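OLD nuclease (PDB 6P74) degrades linear and supercoiled double-stranded DNA in the 5'-to-3' direction with divalent metal ions and hydrolyses ATP in a DNA-stimulated manner. Local coordinates at residues 165-170 against 226-231. Residues are numbered along the deposited sequence; the frame is centred on the assembly and turned at random.
Sequences REFKLQ and NPFNSL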
loop_
_atom_site.group_PDB
_atom_site.type_symbol
_atom_site.label_atom_id
_atom_site.label_comp_id
_atom_site.label_asym_id
_atom_site.label_seq_id
_atom_site.Cartn_x
_atom_site.Cartn_y
_atom_site.Cartn_z
ATOM N N ARG A 165 -20.927 -9.982 25.745
ATOM C CA ARG A 165 -21.941 -9.347 26.579
ATOM C C ARG A 165 -22.348 -10.256 27.731
ATOM O O ARG A 165 -22.098 -9.945 28.899
ATOM C CB ARG A 165 -23.150 -8.970 25.717
ATOM C CG ARG A 165 -24.152 -8.011 26.351
ATOM C CD ARG A 165 -24.875 -7.218 25.254
ATOM N NE ARG A 165 -25.281 -8.065 24.124
ATOM C CZ ARG A 165 -25.385 -7.648 22.861
ATOM N NH1 ARG A 165 -25.102 -6.391 22.549
ATOM N NH2 ARG A 165 -25.761 -8.489 21.901
ATOM N N GLU A 166 -22.959 -11.397 27.423
ATOM C CA GLU A 166 -23.477 -12.290 28.453
ATOM C C GLU A 166 -22.391 -13.072 29.172
ATOM O O GLU A 166 -22.719 -13.955 29.973
ATOM C CB GLU A 166 -24.485 -13.263 27.848
ATOM C CG GLU A 166 -25.693 -12.588 27.256
ATOM C CD GLU A 166 -26.331 -13.433 26.181
ATOM O OE1 GLU A 166 -26.801 -14.544 26.510
ATOM O OE2 GLU A 166 -26.336 -13.001 25.005
ATOM N N PHE A 167 -21.122 -12.776 28.918
ATOM C CA PHE A 167 -20.052 -13.446 29.643
ATOM C C PHE A 167 -20.092 -13.065 31.117
ATOM O O PHE A 167 -20.266 -11.893 31.467
ATOM C CB PHE A 167 -18.705 -13.077 29.045
ATOM C CG PHE A 167 -17.542 -13.779 29.688
ATOM C CD1 PHE A 167 -17.499 -15.169 29.745
ATOM C CD2 PHE A 167 -16.475 -13.049 30.211
ATOM C CE1 PHE A 167 -16.421 -15.818 30.328
ATOM C CE2 PHE A 167 -15.388 -13.691 30.785
ATOM C CZ PHE A 167 -15.363 -15.077 30.847
ATOM N N LYS A 168 -19.918 -14.067 31.993
ATOM C CA LYS A 168 -20.006 -13.821 33.430
ATOM C C LYS A 168 -18.950 -14.564 34.251
ATOM O O LYS A 168 -19.035 -14.553 35.487
ATOM C CB LYS A 168 -21.417 -14.175 33.937
ATOM C CG LYS A 168 -22.516 -13.260 33.400
ATOM C CD LYS A 168 -23.820 -14.006 33.128
ATOM C CE LYS A 168 -24.433 -14.547 34.408
ATOM N NZ LYS A 168 -24.638 -13.489 35.443
ATOM N N LEU A 169 -17.948 -15.187 33.619
ATOM C CA LEU A 169 -16.904 -15.927 34.322
ATOM C C LEU A 169 -15.544 -15.237 34.239
ATOM O O LEU A 169 -14.508 -15.906 34.202
ATOM C CB LEU A 169 -16.802 -17.349 33.775
ATOM C CG LEU A 169 -18.029 -18.189 34.101
ATOM C CD1 LEU A 169 -17.895 -19.588 33.535
ATOM C CD2 LEU A 169 -18.197 -18.216 35.602
ATOM N N GLN A 170 -15.538 -13.898 34.224
ATOM C CA GLN A 170 -14.290 -13.158 34.055
ATOM C C GLN A 170 -13.317 -13.462 35.181
ATOM O O GLN A 170 -12.112 -13.621 34.944
ATOM C CB GLN A 170 -14.560 -11.650 33.986
ATOM C CG GLN A 170 -15.368 -11.183 32.779
ATOM C CD GLN A 170 -16.876 -11.293 32.985
ATOM O OE1 GLN A 170 -17.343 -11.723 34.043
ATOM N NE2 GLN A 170 -17.643 -10.911 31.968
ATOM N N ASN A 226 -11.037 -8.770 29.227
ATOM C CA ASN A 226 -11.849 -8.855 28.012
ATOM C C ASN A 226 -11.252 -9.924 27.102
ATOM O O ASN A 226 -10.592 -9.609 26.101
ATOM C CB ASN A 226 -11.922 -7.501 27.308
ATOM C CG ASN A 226 -12.914 -7.492 26.162
ATOM O OD1 ASN A 226 -13.822 -8.324 26.102
ATOM N ND2 ASN A 226 -12.745 -6.547 25.244
ATOM N N PRO A 227 -11.481 -11.205 27.413
ATOM C CA PRO A 227 -10.780 -12.275 26.679
ATOM C C PRO A 227 -11.260 -12.454 25.246
ATOM O O PRO A 227 -10.448 -12.769 24.362
ATOM C CB PRO A 227 -11.063 -13.518 27.534
ATOM C CG PRO A 227 -12.371 -13.215 28.188
ATOM C CD PRO A 227 -12.360 -11.735 28.469
ATOM N N PHE A 228 -12.555 -12.254 24.988
ATOM C CA PHE A 228 -13.095 -12.354 23.640
ATOM C C PHE A 228 -12.499 -11.326 22.669
ATOM O O PHE A 228 -12.846 -11.345 21.484
ATOM C CB PHE A 228 -14.618 -12.244 23.712
ATOM C CG PHE A 228 -15.236 -13.329 24.530
ATOM C CD1 PHE A 228 -15.471 -14.580 23.980
ATOM C CD2 PHE A 228 -15.546 -13.121 25.857
ATOM C CE1 PHE A 228 -16.023 -15.604 24.731
ATOM C CE2 PHE A 228 -16.096 -14.136 26.615
ATOM C CZ PHE A 228 -16.340 -15.383 26.051
ATOM N N ASN A 229 -11.610 -10.441 23.118
ATOM C CA ASN A 229 -10.912 -9.523 22.222
ATOM C C ASN A 229 -9.606 -10.083 21.683
ATOM O O ASN A 229 -8.978 -9.446 20.834
ATOM C CB ASN A 229 -10.625 -8.195 22.926
ATOM C CG ASN A 229 -11.605 -7.106 22.531
ATOM O OD1 ASN A 229 -12.718 -7.385 22.067
ATOM N ND2 ASN A 229 -11.197 -5.853 22.718
ATOM N N SER A 230 -9.175 -11.240 22.154
ATOM C CA SER A 230 -7.992 -11.906 21.635
ATOM C C SER A 230 -8.318 -13.266 21.034
ATOM O O SER A 230 -7.406 -13.963 20.566
ATOM C CB SER A 230 -6.948 -12.060 22.751
ATOM O OG SER A 230 -7.384 -11.419 23.943
ATOM N N LEU A 231 -9.582 -13.673 21.043
ATOM C CA LEU A 231 -9.952 -14.948 20.454
ATOM C C LEU A 231 -9.765 -14.894 18.939
ATOM O O LEU A 231 -10.051 -13.884 18.292
ATOM C CB LEU A 231 -11.394 -15.290 20.810
ATOM C CG LEU A 231 -11.738 -16.647 21.400
ATOM C CD1 LEU A 231 -10.833 -17.039 22.570
ATOM C CD2 LEU A 231 -13.178 -16.598 21.851
#
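Pro-227 and Phe-228, in a short 3-10 segment of the loop between strands 217-220 and 232-235, pack on Phe-167 in the linker between helices 154-166 and 170-184; the heart of the contact is a T-shaped aromatic pair in what is probably the dimerization region. Along 226-231, Asn-226 comes first: its OD1 accepts a hydrogen bond from Arg-164 NE, tying the loop to helix 154-166. Pro-227 follows, its CG 4.0 Å from CE2 of Phe-167 in an oblique apolar contact. Phe-228 then drives its edge at the face of Phe-167, with ring centroids 5.0 Å apart and planes at 79°. Its CG lies anti to its own carbonyl carbon (chi1 -61°), which sends the ring out to the linker, while Val-163 touches it from the helix. Further on, the backbone N of Ser-230 bonds to O of Pro-227 at 3.0 Å, closing the turn. Leu-183 of the second subunit also packs on Phe-167, and the backbone N of Leu-169 sits over the centre of the ring face opposite Phe-228. On the near face, Phe-228 CE2 is off-centre toward the rim, 3.4 Å from Phe-167 CG.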